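Local coordinates for hypothetical protein (Lactobacillus plantarum, PDB 2IAY) that is of unknown function but probably has a new fold and may play a part in amino-acid metabolism, at residues Met29-Val34 with Arg108-Thr113; Phe41-Ser46 with Arg99-Asn104. All coordinates share one frame; numbering follows the deposited sequence. Where two conformers were deposited one is given.

Contact 1. Residues Met29-Val34 with Arg108-Thr113; sequences MDLGFV and RDILTT
D30 reaches R108 because its CG stands anti to the backbone N (chi1 -168°), while the R108 chain, bent at both chi2 and chi3, curls back to offer its guanidinium group. The two side chains cross at about a right angle and join in a single-pronged salt bridge, R108 NH2 to D30 OD2 at 3.2 Å. The bond is nearly straight, with 164° at the hydrogen, and the carboxylate oxygen lies in the guanidinium plane, at its edge. On the acid's side the fit is less regular: OD2 is met on its anti side by a donor tilted well out of the carboxylate plane, and the planes of the two groups are turned 67° apart. Long, flexible arginine suits this exposed place, since its aliphatic part also works: R108 CB and CG each come within 3.9 Å of L31 CD2. L31 directly follows helix 25-30, whose end is finished by a Schellman motif in which G32 takes positive phi and its N bonds to M29 O at 3.0 Å; a side chain there would be jammed against the carbonyl of L31. Across from it, R108 is the first non-helical residue after helix 92-107, so the contact joins the C-terminal ends of two helices, just before strand 111-113. Deeper in, I110 slides past L31 in the opposite direction, its CD1 lying 3.7 Å from L31 CG and 3.9 Å from L31 CB. The branched chain of I110 suits a buried position, for it also packs on T27 and L28 of helix 25-30 and on F105 of helix 92-107, while L31 rests in addition on N104.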
loop_
_atom_site.group_PDB
_atom_site.type_symbol
_atom_site.label_atom_id
_atom_site.label_comp_id
_atom_site.label_asym_id
_atom_site.label_seq_id
_atom_site.Cartn_x
_atom_site.Cartn_y
_atom_site.Cartn_z
HETATM N N MSE A 29 11.014 0.996 -8.184
HETATM C CA MSE A 29 10.853 1.965 -9.271
HETATM C C MSE A 29 10.071 1.350 -10.401
HETATM O O MSE A 29 9.195 1.956 -10.988
HETATM C CB MSE A 29 12.235 2.419 -9.793
HETATM C CG MSE A 29 12.941 3.263 -8.759
HETATM SE SE MSE A 29 14.700 3.815 -9.350
HETATM C CE MSE A 29 14.902 5.281 -8.043
ATOM N N ASP A 30 10.404 0.116 -10.736
ATOM C CA ASP A 30 9.733 -0.598 -11.823
ATOM C C ASP A 30 8.238 -0.794 -11.563
ATOM O O ASP A 30 7.453 -0.844 -12.500
ATOM C CB ASP A 30 10.411 -1.958 -12.070
ATOM C CG ASP A 30 9.953 -2.618 -13.360
ATOM O OD1 ASP A 30 10.040 -1.926 -14.405
ATOM O OD2 ASP A 30 9.548 -3.825 -13.334
ATOM N N LEU A 31 7.835 -0.886 -10.299
ATOM C CA LEU A 31 6.425 -1.045 -9.922
ATOM C C LEU A 31 5.733 0.279 -9.670
ATOM O O LEU A 31 4.570 0.271 -9.248
ATOM C CB LEU A 31 6.306 -1.963 -8.689
ATOM C CG LEU A 31 6.277 -3.474 -8.961
ATOM C CD1 LEU A 31 5.014 -3.937 -9.598
ATOM C CD2 LEU A 31 7.450 -4.011 -9.784
ATOM N N GLY A 32 6.405 1.403 -9.895
ATOM C CA GLY A 32 5.757 2.679 -9.855
ATOM C C GLY A 32 5.997 3.510 -8.609
ATOM O O GLY A 32 5.419 4.579 -8.467
ATOM N N PHE A 33 6.870 3.072 -7.719
ATOM C CA PHE A 33 7.264 3.908 -6.593
ATOM C C PHE A 33 8.162 5.031 -7.086
ATOM O O PHE A 33 8.974 4.828 -7.990
ATOM C CB PHE A 33 8.025 3.115 -5.519
ATOM C CG PHE A 33 7.186 2.174 -4.711
ATOM C CD1 PHE A 33 6.686 1.008 -5.253
ATOM C CD2 PHE A 33 6.902 2.470 -3.390
ATOM C CE1 PHE A 33 5.938 0.133 -4.473
ATOM C CE2 PHE A 33 6.157 1.605 -2.628
ATOM C CZ PHE A 33 5.637 0.487 -3.181
ATOM N N VAL A 34 8.023 6.184 -6.432
ATOM C CA VAL A 34 8.778 7.440 -6.713
ATOM C C VAL A 34 9.710 7.706 -5.529
ATOM O O VAL A 34 9.227 7.732 -4.401
ATOM C CB VAL A 34 7.793 8.637 -6.881
ATOM C CG1 VAL A 34 8.543 9.977 -7.029
ATOM C CG2 VAL A 34 6.900 8.392 -8.087
ATOM N N ARG A 108 6.680 -9.633 -7.414
ATOM C CA ARG A 108 7.945 -8.964 -7.713
ATOM C C ARG A 108 8.821 -8.748 -6.474
ATOM O O ARG A 108 9.708 -7.929 -6.474
ATOM C CB ARG A 108 7.695 -7.679 -8.495
ATOM C CG ARG A 108 6.855 -7.887 -9.756
ATOM C CD ARG A 108 7.637 -8.492 -10.906
ATOM N NE ARG A 108 8.551 -7.500 -11.452
ATOM C CZ ARG A 108 9.876 -7.485 -11.292
ATOM N NH1 ARG A 108 10.549 -8.476 -10.680
ATOM N NH2 ARG A 108 10.548 -6.473 -11.791
ATOM N N ASP A 109 8.594 -9.529 -5.410
ATOM C CA ASP A 109 9.496 -9.518 -4.248
ATOM C C ASP A 109 9.546 -8.180 -3.537
ATOM O O ASP A 109 10.604 -7.753 -3.090
ATOM C CB ASP A 109 10.913 -10.032 -4.606
ATOM C CG ASP A 109 11.842 -10.222 -3.406
ATOM O OD1 ASP A 109 11.391 -10.714 -2.365
ATOM O OD2 ASP A 109 13.054 -9.898 -3.495
ATOM N N ILE A 110 8.379 -7.549 -3.392
ATOM C CA ILE A 110 8.247 -6.351 -2.579
ATOM C C ILE A 110 7.577 -6.665 -1.253
ATOM O O ILE A 110 8.078 -6.240 -0.198
ATOM C CB ILE A 110 7.541 -5.200 -3.345
ATOM C CG1 ILE A 110 8.400 -4.782 -4.585
ATOM C CG2 ILE A 110 7.241 -4.026 -2.414
ATOM C CD1 ILE A 110 7.679 -3.915 -5.586
ATOM N N LEU A 111 6.460 -7.387 -1.312
ATOM C CA LEU A 111 5.699 -7.801 -0.122
ATOM C C LEU A 111 5.503 -9.308 -0.136
ATOM O O LEU A 111 5.443 -9.909 -1.215
ATOM C CB LEU A 111 4.309 -7.152 -0.095
ATOM C CG LEU A 111 4.260 -5.627 -0.015
ATOM C CD1 LEU A 111 2.788 -5.164 -0.059
ATOM C CD2 LEU A 111 4.971 -5.114 1.253
ATOM N N THR A 112 5.317 -9.866 1.046
ATOM C CA THR A 112 4.767 -11.221 1.211
ATOM C C THR A 112 3.588 -11.158 2.170
ATOM O O THR A 112 3.354 -10.149 2.814
ATOM C CB THR A 112 5.801 -12.203 1.711
ATOM O OG1 THR A 112 6.236 -11.798 3.012
ATOM C CG2 THR A 112 6.950 -12.330 0.744
ATOM N N THR A 113 2.821 -12.227 2.239
ATOM C CA THR A 113 1.814 -12.360 3.282
ATOM C C THR A 113 1.864 -13.790 3.817
ATOM O O THR A 113 2.577 -14.644 3.297
ATOM C CB THR A 113 0.406 -11.890 2.768
ATOM O OG1 THR A 113 -0.557 -11.874 3.819
ATOM C CG2 THR A 113 -0.106 -12.747 1.655
#

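Contact 2. Residues Phe41-Ser46 with Arg99-Asn104; sequences FSFERS and RYILAN. With GOL (glycerol), chain C.
I101 meets strand 41-47 through both branches of its side chain, which faces the strand from helix 92-107. From CB, the CG2 methyl turns to the ring of F43, 3.8 Å from F43 CE1 and 3.9 Å from F43 CZ. The other branch leaves through CG1, placed anti to the carbonyl carbon (chi1 -67°), and ends in CD1, which lies 3.8 Å from R45 CB and 4.0 Å from R45 CG. A beta-branched residue thus spans two strand residues, F43 and R45, that point to the same side of the antiparallel sheet: a helix packed on a sheet face. With the side chain cut back to an alanine, the F43 ring is likely to lose one of its neighbours and R45 CB and CG their methyl partner, opening a gap between helix and strand. Beyond CG, the R45 chain bends at chi2, so that F43 CE2 lies 3.5 Å over one guanidinium face, offset toward the group's edge, while NH1 bonds to E44 O at 3.0 Å. A glycerol, probably from the crystallisation liquor, takes a nearly straight bond from S46 N to its O3 (2.9 Å). Between helix and strand the chemistry is wholly apolar, which implies that hydrocarbon fit holds them, while R45's charged end turns aside to F43 and E44 O.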
loop_
_atom_site.group_PDB
_atom_site.type_symbol
_atom_site.label_atom_id
_atom_site.label_comp_id
_atom_site.label_asym_id
_atom_site.label_seq_id
_atom_site.Cartn_x
_atom_site.Cartn_y
_atom_site.Cartn_z
ATOM N N PHE A 41 10.636 6.021 -0.672
ATOM C CA PHE A 41 9.898 5.660 -1.872
ATOM C C PHE A 41 8.420 5.682 -1.582
ATOM O O PHE A 41 8.004 5.038 -0.610
ATOM C CB PHE A 41 10.244 4.245 -2.304
ATOM C CG PHE A 41 11.661 4.066 -2.683
ATOM C CD1 PHE A 41 12.630 3.865 -1.693
ATOM C CD2 PHE A 41 12.055 4.070 -3.989
ATOM C CE1 PHE A 41 13.939 3.692 -2.020
ATOM C CE2 PHE A 41 13.431 3.862 -4.320
ATOM C CZ PHE A 41 14.321 3.686 -3.347
ATOM N N SER A 42 7.625 6.354 -2.405
ATOM C CA SER A 42 6.179 6.390 -2.162
ATOM C C SER A 42 5.379 5.933 -3.372
ATOM O O SER A 42 5.832 6.025 -4.535
ATOM C CB SER A 42 5.711 7.770 -1.724
ATOM O OG SER A 42 5.860 8.708 -2.766
ATOM N N PHE A 43 4.176 5.430 -3.094
ATOM C CA PHE A 43 3.258 4.871 -4.075
ATOM C C PHE A 43 1.838 5.183 -3.596
ATOM O O PHE A 43 1.546 5.082 -2.403
ATOM C CB PHE A 43 3.480 3.333 -4.134
ATOM C CG PHE A 43 2.577 2.589 -5.080
ATOM C CD1 PHE A 43 1.357 2.132 -4.665
ATOM C CD2 PHE A 43 2.963 2.352 -6.354
ATOM C CE1 PHE A 43 0.548 1.426 -5.526
ATOM C CE2 PHE A 43 2.156 1.645 -7.242
ATOM C CZ PHE A 43 0.955 1.207 -6.804
ATOM N N GLU A 44 0.996 5.587 -4.525
ATOM C CA GLU A 44 -0.400 5.851 -4.194
ATOM C C GLU A 44 -1.288 5.452 -5.353
ATOM O O GLU A 44 -0.987 5.737 -6.505
ATOM C CB GLU A 44 -0.595 7.332 -3.853
ATOM C CG GLU A 44 -2.030 7.739 -3.624
ATOM C CD GLU A 44 -2.151 9.227 -3.449
ATOM O OE1 GLU A 44 -1.524 9.754 -2.498
ATOM O OE2 GLU A 44 -2.867 9.831 -4.263
ATOM N N ARG A 45 -2.415 4.837 -5.034
ATOM C CA ARG A 45 -3.443 4.527 -6.031
ATOM C C ARG A 45 -4.833 4.802 -5.518
ATOM O O ARG A 45 -5.146 4.477 -4.390
ATOM C CB ARG A 45 -3.399 3.064 -6.475
ATOM C CG ARG A 45 -2.185 2.681 -7.322
ATOM C CD ARG A 45 -2.236 3.295 -8.716
ATOM N NE ARG A 45 -1.102 2.879 -9.517
ATOM C CZ ARG A 45 0.085 3.475 -9.572
ATOM N NH1 ARG A 45 0.374 4.532 -8.830
ATOM N NH2 ARG A 45 1.024 2.992 -10.390
ATOM N N SER A 46 -5.653 5.389 -6.376
ATOM C CA SER A 46 -7.084 5.485 -6.154
ATOM C C SER A 46 -7.743 4.123 -6.209
ATOM O O SER A 46 -7.322 3.247 -6.937
ATOM C CB SER A 46 -7.691 6.360 -7.203
ATOM O OG SER A 46 -7.251 7.658 -6.972
ATOM N N ARG A 99 -6.319 -5.753 -3.807
ATOM C CA ARG A 99 -5.633 -7.043 -3.919
ATOM C C ARG A 99 -4.901 -7.227 -5.237
ATOM O O ARG A 99 -3.822 -7.809 -5.291
ATOM C CB ARG A 99 -6.610 -8.183 -3.689
ATOM C CG ARG A 99 -7.109 -8.351 -2.252
ATOM C CD ARG A 99 -5.999 -8.650 -1.253
ATOM N NE ARG A 99 -6.626 -9.141 -0.011
ATOM C CZ ARG A 99 -6.552 -8.611 1.199
ATOM N NH1 ARG A 99 -5.695 -7.655 1.464
ATOM N NH2 ARG A 99 -7.367 -9.046 2.151
ATOM N N TYR A 100 -5.486 -6.727 -6.323
ATOM C CA TYR A 100 -4.856 -6.767 -7.627
ATOM C C TYR A 100 -3.533 -5.996 -7.627
ATOM O O TYR A 100 -2.538 -6.470 -8.138
ATOM C CB TYR A 100 -5.861 -6.197 -8.672
ATOM C CG TYR A 100 -5.374 -6.301 -10.096
ATOM C CD1 TYR A 100 -4.553 -5.348 -10.652
ATOM C CD2 TYR A 100 -5.688 -7.417 -10.856
ATOM C CE1 TYR A 100 -4.077 -5.503 -11.979
ATOM C CE2 TYR A 100 -5.263 -7.567 -12.151
ATOM C CZ TYR A 100 -4.459 -6.624 -12.692
ATOM O OH TYR A 100 -4.032 -6.804 -13.972
ATOM N N ILE A 101 -3.556 -4.790 -7.072
ATOM C CA ILE A 101 -2.381 -3.970 -6.984
ATOM C C ILE A 101 -1.300 -4.680 -6.174
ATOM O O ILE A 101 -0.123 -4.763 -6.572
ATOM C CB ILE A 101 -2.724 -2.568 -6.379
ATOM C CG1 ILE A 101 -3.616 -1.771 -7.331
ATOM C CG2 ILE A 101 -1.441 -1.797 -6.045
ATOM C CD1 ILE A 101 -4.376 -0.627 -6.655
ATOM N N LEU A 102 -1.673 -5.158 -4.991
ATOM C CA LEU A 102 -0.700 -5.800 -4.114
ATOM C C LEU A 102 -0.202 -7.135 -4.628
ATOM O O LEU A 102 0.904 -7.527 -4.326
ATOM C CB LEU A 102 -1.241 -5.912 -2.694
ATOM C CG LEU A 102 -1.572 -4.585 -2.006
ATOM C CD1 LEU A 102 -2.048 -4.805 -0.572
ATOM C CD2 LEU A 102 -0.376 -3.650 -2.034
ATOM N N ALA A 103 -0.994 -7.819 -5.448
ATOM C CA ALA A 103 -0.551 -9.074 -6.014
ATOM C C ALA A 103 0.685 -8.854 -6.865
ATOM O O ALA A 103 1.561 -9.676 -6.902
ATOM C CB ALA A 103 -1.670 -9.689 -6.888
ATOM N N ASN A 104 0.769 -7.730 -7.558
ATOM C CA ASN A 104 1.953 -7.411 -8.327
ATOM C C ASN A 104 3.199 -7.244 -7.417
ATOM O O ASN A 104 4.291 -7.605 -7.803
ATOM C CB ASN A 104 1.774 -6.148 -9.168
ATOM C CG ASN A 104 0.846 -6.315 -10.322
ATOM O OD1 ASN A 104 0.747 -7.404 -10.891
ATOM N ND2 ASN A 104 0.225 -5.221 -10.736
HETATM C C1 GOL C . -2.482 9.472 -7.567
HETATM C C2 GOL C . -3.442 8.286 -7.448
HETATM O O2 GOL C . -4.679 8.764 -6.996
HETATM C C3 GOL C . -3.534 7.536 -8.771
HETATM O O3 GOL C . -4.474 6.469 -8.798
#

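The centres of contact 1 and contact 2 lie 8 Å apart, and the two touch directly. Strands 34-35 and 41-47 are antiparallel neighbours, so V34 N comes within 2.9 Å of S42 O, a probable hydrogen bond. Beside it F33 CE2 packs 3.5 Å from F43 CB, and the backbone carbonyl oxygen L31 O lies against the ring, 3.4 Å from F43 CE2. F105, on helix 92-107, meets the rings of both F33 and F43. That helix supplies I101 to contact 2 and then leads into the 108-113 segment of contact 1, so both contacts hold the same C-terminal region against the earlier part of the chain. The glycerol belongs to contact 2, where K58 also binds it.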